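Local coordinates for protein ribokinase RBSK (Mycobacterium tuberculosis, PDB 3GO6) that probably phosphorylates D-ribose at O-5 with ATP and a divalent metal ion, supplying ribose 5-phosphate to nucleotide synthesis and the pentose phosphate pathway, at residues D248-V253 and R274-G279; A255-R260 and R268-R273. All coordinates share one frame; numbering follows the deposited sequence.

Interaction 1 (D248-V253 and R274-G279); sequences DVFAGV and RACAAG. With RIB (alpha-D-ribofuranose), chain C.
The helical segments 248-253 and 274-279 run nearly antiparallel, their axes 7.9 Å apart at an angle of 150°, with Phe250 set against Ala275. So close an approach suits Ala275, Ala278 and Gly279, whose small size lets the helices come together. The methyl of Ala275 sits over the centre of the Phe250 ring, its CB 3.7 Å from the ring centroid in a CH-pi contact. Cys276 meets the same ring at its edge, in plane, its SG 3.7 Å from Phe250 CE1. With CG anti to the backbone N (chi1 179°), the phenyl group reaches across to the other helix, and Thr216 and Val214 of strand 212-216 also touch it. Two valines clasp Ala278: CG1 of Val249 comes within 3.8 Å of its CB, and CG2 of Val253 within 3.6 Å. The other branch of Val253, CG1, rests against Ala275 CA at 3.7 Å. In this PfkB-family kinase, helix 246-257 carries near its start Asp248, the predicted catalytic base. Asp248 OD2 accepts a short hydrogen bond of 2.5 Å from O5 of ribose, the hydroxyl expected to receive the phosphate, and Asn61 also bonds to OD2. Gln62 holds OD1, which should limit rotation of the carboxylate. Cys276 contributes to the ADP site known for this protein.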
loop_
_atom_site.group_PDB
_atom_site.type_symbol
_atom_site.label_atom_id
_atom_site.label_comp_id
_atom_site.label_asym_id
_atom_site.label_seq_id
_atom_site.Cartn_x
_atom_site.Cartn_y
_atom_site.Cartn_z
ATOM N N ASP A 248 -18.122 8.507 2.881
ATOM C CA ASP A 248 -18.432 8.784 1.464
ATOM C C ASP A 248 -19.840 8.357 1.139
ATOM O O ASP A 248 -20.526 9.017 0.371
ATOM C CB ASP A 248 -17.455 8.041 0.543
ATOM C CG ASP A 248 -16.045 8.583 0.648
ATOM O OD1 ASP A 248 -15.899 9.795 0.958
ATOM O OD2 ASP A 248 -15.084 7.795 0.457
ATOM N N VAL A 249 -20.271 7.235 1.720
ATOM C CA VAL A 249 -21.659 6.784 1.562
ATOM C C VAL A 249 -22.626 7.819 2.145
ATOM O O VAL A 249 -23.586 8.232 1.491
ATOM C CB VAL A 249 -21.905 5.369 2.174
ATOM C CG1 VAL A 249 -23.396 5.009 2.078
ATOM C CG2 VAL A 249 -21.069 4.298 1.424
ATOM N N PHE A 250 -22.365 8.256 3.375
ATOM C CA PHE A 250 -23.190 9.312 3.992
ATOM C C PHE A 250 -23.306 10.523 3.048
ATOM O O PHE A 250 -24.412 11.009 2.791
ATOM C CB PHE A 250 -22.588 9.705 5.352
ATOM C CG PHE A 250 -23.343 10.808 6.068
ATOM C CD1 PHE A 250 -24.208 10.492 7.125
ATOM C CD2 PHE A 250 -23.172 12.148 5.704
ATOM C CE1 PHE A 250 -24.917 11.504 7.803
ATOM C CE2 PHE A 250 -23.877 13.171 6.364
ATOM C CZ PHE A 250 -24.753 12.841 7.425
ATOM N N ALA A 251 -22.178 10.982 2.499
ATOM C CA ALA A 251 -22.156 12.201 1.675
ATOM C C ALA A 251 -22.926 12.022 0.370
ATOM O O ALA A 251 -23.707 12.903 -0.034
ATOM C CB ALA A 251 -20.719 12.630 1.394
ATOM N N GLY A 252 -22.716 10.880 -0.291
ATOM C CA GLY A 252 -23.389 10.614 -1.572
ATOM C C GLY A 252 -24.885 10.494 -1.386
ATOM O O GLY A 252 -25.673 11.009 -2.198
ATOM N N VAL A 253 -25.292 9.812 -0.320
ATOM C CA VAL A 253 -26.731 9.697 -0.001
ATOM C C VAL A 253 -27.352 11.046 0.390
ATOM O O VAL A 253 -28.499 11.340 0.009
ATOM C CB VAL A 253 -26.995 8.626 1.085
ATOM C CG1 VAL A 253 -28.483 8.632 1.526
ATOM C CG2 VAL A 253 -26.598 7.271 0.546
ATOM N N ARG A 274 -31.736 9.628 6.140
ATOM C CA ARG A 274 -31.374 8.626 5.141
ATOM C C ARG A 274 -29.855 8.472 5.054
ATOM O O ARG A 274 -29.350 7.360 4.976
ATOM C CB ARG A 274 -31.980 8.996 3.787
ATOM C CG ARG A 274 -33.520 8.826 3.784
ATOM C CD ARG A 274 -34.174 9.185 2.460
ATOM N NE ARG A 274 -33.830 8.209 1.433
ATOM C CZ ARG A 274 -34.387 7.005 1.304
ATOM N NH1 ARG A 274 -35.343 6.609 2.148
ATOM N NH2 ARG A 274 -33.976 6.185 0.335
ATOM N N ALA A 275 -29.136 9.591 5.082
ATOM C CA ALA A 275 -27.674 9.566 5.014
ATOM C C ALA A 275 -27.107 8.857 6.249
ATOM O O ALA A 275 -26.179 8.038 6.136
ATOM C CB ALA A 275 -27.101 11.007 4.858
ATOM N N CYS A 276 -27.694 9.129 7.420
ATOM C CA CYS A 276 -27.265 8.465 8.664
ATOM C C CYS A 276 -27.483 6.955 8.589
ATOM O O CYS A 276 -26.589 6.183 8.946
ATOM C CB CYS A 276 -27.979 9.049 9.901
ATOM S SG CYS A 276 -27.256 10.578 10.496
ATOM N N ALA A 277 -28.649 6.536 8.098
ATOM C CA ALA A 277 -28.935 5.109 7.949
ATOM C C ALA A 277 -27.997 4.439 6.963
ATOM O O ALA A 277 -27.503 3.346 7.227
ATOM C CB ALA A 277 -30.403 4.865 7.540
ATOM N N ALA A 278 -27.759 5.078 5.817
ATOM C CA ALA A 278 -26.889 4.490 4.788
ATOM C C ALA A 278 -25.447 4.350 5.270
ATOM O O ALA A 278 -24.799 3.324 5.023
ATOM C CB ALA A 278 -26.959 5.290 3.488
ATOM N N GLY A 279 -24.956 5.364 5.972
ATOM C CA GLY A 279 -23.635 5.326 6.584
ATOM C C GLY A 279 -23.463 4.162 7.542
ATOM O O GLY A 279 -22.424 3.481 7.533
HETATM O O5 RIB C . -13.182 7.851 2.138
HETATM C C5 RIB C . -12.374 6.733 1.705
HETATM C C4 RIB C . -11.662 7.111 0.393
HETATM O O4 RIB C . -10.658 8.100 0.695
HETATM C C3 RIB C . -10.894 5.960 -0.233
HETATM O O3 RIB C . -11.603 5.278 -1.298
HETATM C C2 RIB C . -9.592 6.589 -0.693
HETATM O O2 RIB C . -9.414 6.471 -2.110
HETATM C C1 RIB C . -9.593 8.040 -0.238
HETATM O O1 RIB C . -9.894 8.941 -1.312
#

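Interaction 2 (A255-R260 and R268-R273); sequences AANWPR and RLRALR
Arg268 lays its aliphatic chain over one face of the Trp258 indole: CG stands 4.0 Å from the centroid of the six-membered ring, a CH-pi contact, and CD approaches CZ2 to 3.4 Å. Indole and guanidinium planes are inclined by 45°, and the chain bends at chi3 as the charged end goes on to a salt bridge with Asp228. A long arginine thus serves both an apolar ring and a carboxylate. Pro259 CD lies over the same indole face, while Leu272 CG comes to the ring edge, 4.4 Å from Trp258 CZ3. Here the chain leaves helix 246-257 and turns back toward helix 265-282, so that the pair forms a helical hairpin beside the central sheet of the PfkB fold; Trp258 also packs edge-to-face on His212. Ala271, small enough for the close approach, puts CB 3.5 Å from Asn257 O. On the more exposed side, the Asn257 and Arg270 side chains cross at about a right angle, amide and guanidinium planes 50° apart. Arg270 NH1 donates to Asn257 OD1 (2.9 Å) along a bent path, N-H...O 134°. One water links NH1 to Asn257 O, another NH2 to OD1, and Asn257 ND2 bonds back to Val253 O.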
loop_
_atom_site.group_PDB
_atom_site.type_symbol
_atom_site.label_atom_id
_atom_site.label_comp_id
_atom_site.label_asym_id
_atom_site.label_seq_id
_atom_site.Cartn_x
_atom_site.Cartn_y
_atom_site.Cartn_z
ATOM N N ALA A 255 -26.361 13.941 -0.758
ATOM C CA ALA A 255 -26.499 14.635 -2.052
ATOM C C ALA A 255 -27.708 14.137 -2.844
ATOM O O ALA A 255 -28.406 14.935 -3.489
ATOM C CB ALA A 255 -25.222 14.498 -2.892
ATOM N N ALA A 256 -27.948 12.826 -2.783
ATOM C CA ALA A 256 -29.037 12.193 -3.530
ATOM C C ALA A 256 -30.428 12.522 -2.972
ATOM O O ALA A 256 -31.442 12.277 -3.654
ATOM C CB ALA A 256 -28.841 10.690 -3.545
ATOM N N ASN A 257 -30.472 13.065 -1.750
ATOM C CA ASN A 257 -31.734 13.369 -1.035
ATOM C C ASN A 257 -31.963 14.820 -0.632
ATOM O O ASN A 257 -33.044 15.161 -0.130
ATOM C CB ASN A 257 -31.845 12.471 0.206
ATOM C CG ASN A 257 -32.095 11.029 -0.153
ATOM O OD1 ASN A 257 -33.233 10.640 -0.395
ATOM N ND2 ASN A 257 -31.035 10.231 -0.227
ATOM N N TRP A 258 -30.963 15.674 -0.829
ATOM C CA TRP A 258 -31.061 17.071 -0.460
ATOM C C TRP A 258 -31.997 17.850 -1.407
ATOM O O TRP A 258 -31.872 17.728 -2.627
ATOM C CB TRP A 258 -29.687 17.723 -0.480
ATOM C CG TRP A 258 -29.589 18.941 0.400
ATOM C CD1 TRP A 258 -29.685 20.249 0.013
ATOM C CD2 TRP A 258 -29.351 18.956 1.818
ATOM N NE1 TRP A 258 -29.528 21.080 1.107
ATOM C CE2 TRP A 258 -29.330 20.309 2.225
ATOM C CE3 TRP A 258 -29.175 17.954 2.784
ATOM C CZ2 TRP A 258 -29.100 20.687 3.546
ATOM C CZ3 TRP A 258 -28.955 18.329 4.097
ATOM C CH2 TRP A 258 -28.936 19.685 4.473
ATOM N N PRO A 259 -32.923 18.667 -0.849
ATOM C CA PRO A 259 -33.869 19.416 -1.714
ATOM C C PRO A 259 -33.201 20.569 -2.486
ATOM O O PRO A 259 -32.133 21.009 -2.106
ATOM C CB PRO A 259 -34.850 20.010 -0.699
ATOM C CG PRO A 259 -34.016 20.196 0.537
ATOM C CD PRO A 259 -33.152 18.952 0.581
ATOM N N ARG A 260 -33.851 21.073 -3.536
ATOM C CA ARG A 260 -33.407 22.302 -4.235
ATOM C C ARG A 260 -33.532 23.539 -3.334
ATOM O O ARG A 260 -34.415 23.584 -2.469
ATOM C CB ARG A 260 -34.188 22.493 -5.536
ATOM C CG ARG A 260 -34.181 21.233 -6.450
ATOM C CD ARG A 260 -34.779 21.503 -7.835
ATOM N NE ARG A 260 -35.251 20.272 -8.480
ATOM C CZ ARG A 260 -35.471 20.135 -9.790
ATOM N NH1 ARG A 260 -35.249 21.150 -10.629
ATOM N NH2 ARG A 260 -35.905 18.971 -10.270
ATOM N N ARG A 268 -34.755 18.538 4.434
ATOM C CA ARG A 268 -33.385 18.447 4.938
ATOM C C ARG A 268 -33.240 17.378 6.027
ATOM O O ARG A 268 -32.288 16.579 6.000
ATOM C CB ARG A 268 -32.875 19.805 5.423
ATOM C CG ARG A 268 -32.648 20.812 4.269
ATOM C CD ARG A 268 -31.983 22.078 4.788
ATOM N NE ARG A 268 -32.925 22.966 5.478
ATOM C CZ ARG A 268 -33.621 23.932 4.870
ATOM N NH1 ARG A 268 -33.468 24.149 3.564
ATOM N NH2 ARG A 268 -34.460 24.691 5.567
ATOM N N LEU A 269 -34.181 17.352 6.977
ATOM C CA LEU A 269 -34.163 16.321 8.014
ATOM C C LEU A 269 -34.287 14.905 7.424
ATOM O O LEU A 269 -33.621 13.986 7.882
ATOM C CB LEU A 269 -35.244 16.580 9.084
ATOM C CG LEU A 269 -35.358 15.564 10.229
ATOM C CD1 LEU A 269 -34.080 15.534 11.070
ATOM C CD2 LEU A 269 -36.591 15.866 11.099
ATOM N N ARG A 270 -35.139 14.735 6.416
ATOM C CA ARG A 270 -35.293 13.431 5.766
ATOM C C ARG A 270 -33.975 13.002 5.075
ATOM O O ARG A 270 -33.585 11.843 5.148
ATOM C CB ARG A 270 -36.435 13.472 4.757
ATOM C CG ARG A 270 -36.679 12.164 4.030
ATOM C CD ARG A 270 -37.498 12.380 2.748
ATOM N NE ARG A 270 -37.487 11.180 1.902
ATOM C CZ ARG A 270 -36.638 10.965 0.890
ATOM N NH1 ARG A 270 -35.714 11.865 0.571
ATOM N NH2 ARG A 270 -36.702 9.833 0.204
ATOM N N ALA A 271 -33.295 13.950 4.428
ATOM C CA ALA A 271 -31.998 13.665 3.790
ATOM C C ALA A 271 -30.992 13.213 4.844
ATOM O O ALA A 271 -30.263 12.232 4.651
ATOM C CB ALA A 271 -31.491 14.917 3.049
ATOM N N LEU A 272 -30.941 13.936 5.960
ATOM C CA LEU A 272 -30.035 13.594 7.080
ATOM C C LEU A 272 -30.296 12.208 7.670
ATOM O O LEU A 272 -29.349 11.447 7.911
ATOM C CB LEU A 272 -30.068 14.682 8.170
ATOM C CG LEU A 272 -29.518 16.075 7.796
ATOM C CD1 LEU A 272 -30.086 17.157 8.713
ATOM C CD2 LEU A 272 -27.977 16.107 7.845
ATOM N N ARG A 273 -31.576 11.877 7.879
ATOM C CA ARG A 273 -31.955 10.544 8.379
ATOM C C ARG A 273 -31.504 9.434 7.432
ATOM O O ARG A 273 -30.975 8.418 7.875
ATOM C CB ARG A 273 -33.467 10.444 8.631
ATOM C CG ARG A 273 -33.868 11.147 9.928
ATOM C CD ARG A 273 -35.372 11.321 10.078
ATOM N NE ARG A 273 -35.660 11.981 11.352
ATOM C CZ ARG A 273 -36.845 12.468 11.727
ATOM N NH1 ARG A 273 -37.896 12.398 10.916
ATOM N NH2 ARG A 273 -36.976 13.036 12.929
HETATM O O HOH W 1 -35.127 14.798 1.462
HETATM O O HOH W 2 -35.206 8.943 -2.342
#

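Overall arrangement
Both contacts join helix 246-257 to helix 265-282, and interaction 2 is nested along the chain inside the loop closed by interaction 1. Their centres are about 10 Å apart. Interaction 1 lies deeper, its centre about 9 Å from that of the chain, against about 15 Å for interaction 2, and faces the active site: it holds the ribose-binding Asp248, and the Val249 side chain is about 7 Å from the magnesium ion. Interaction 2 lies nearer the hairpin turn, with the Leu272 side chain about 8 Å from that of Thr216, in the predicted ATP site. The two meet where Arg274 NE makes a weak hydrogen bond of 3.1 Å to Asn257 OD1, although Arg274's stronger partner is Asp299.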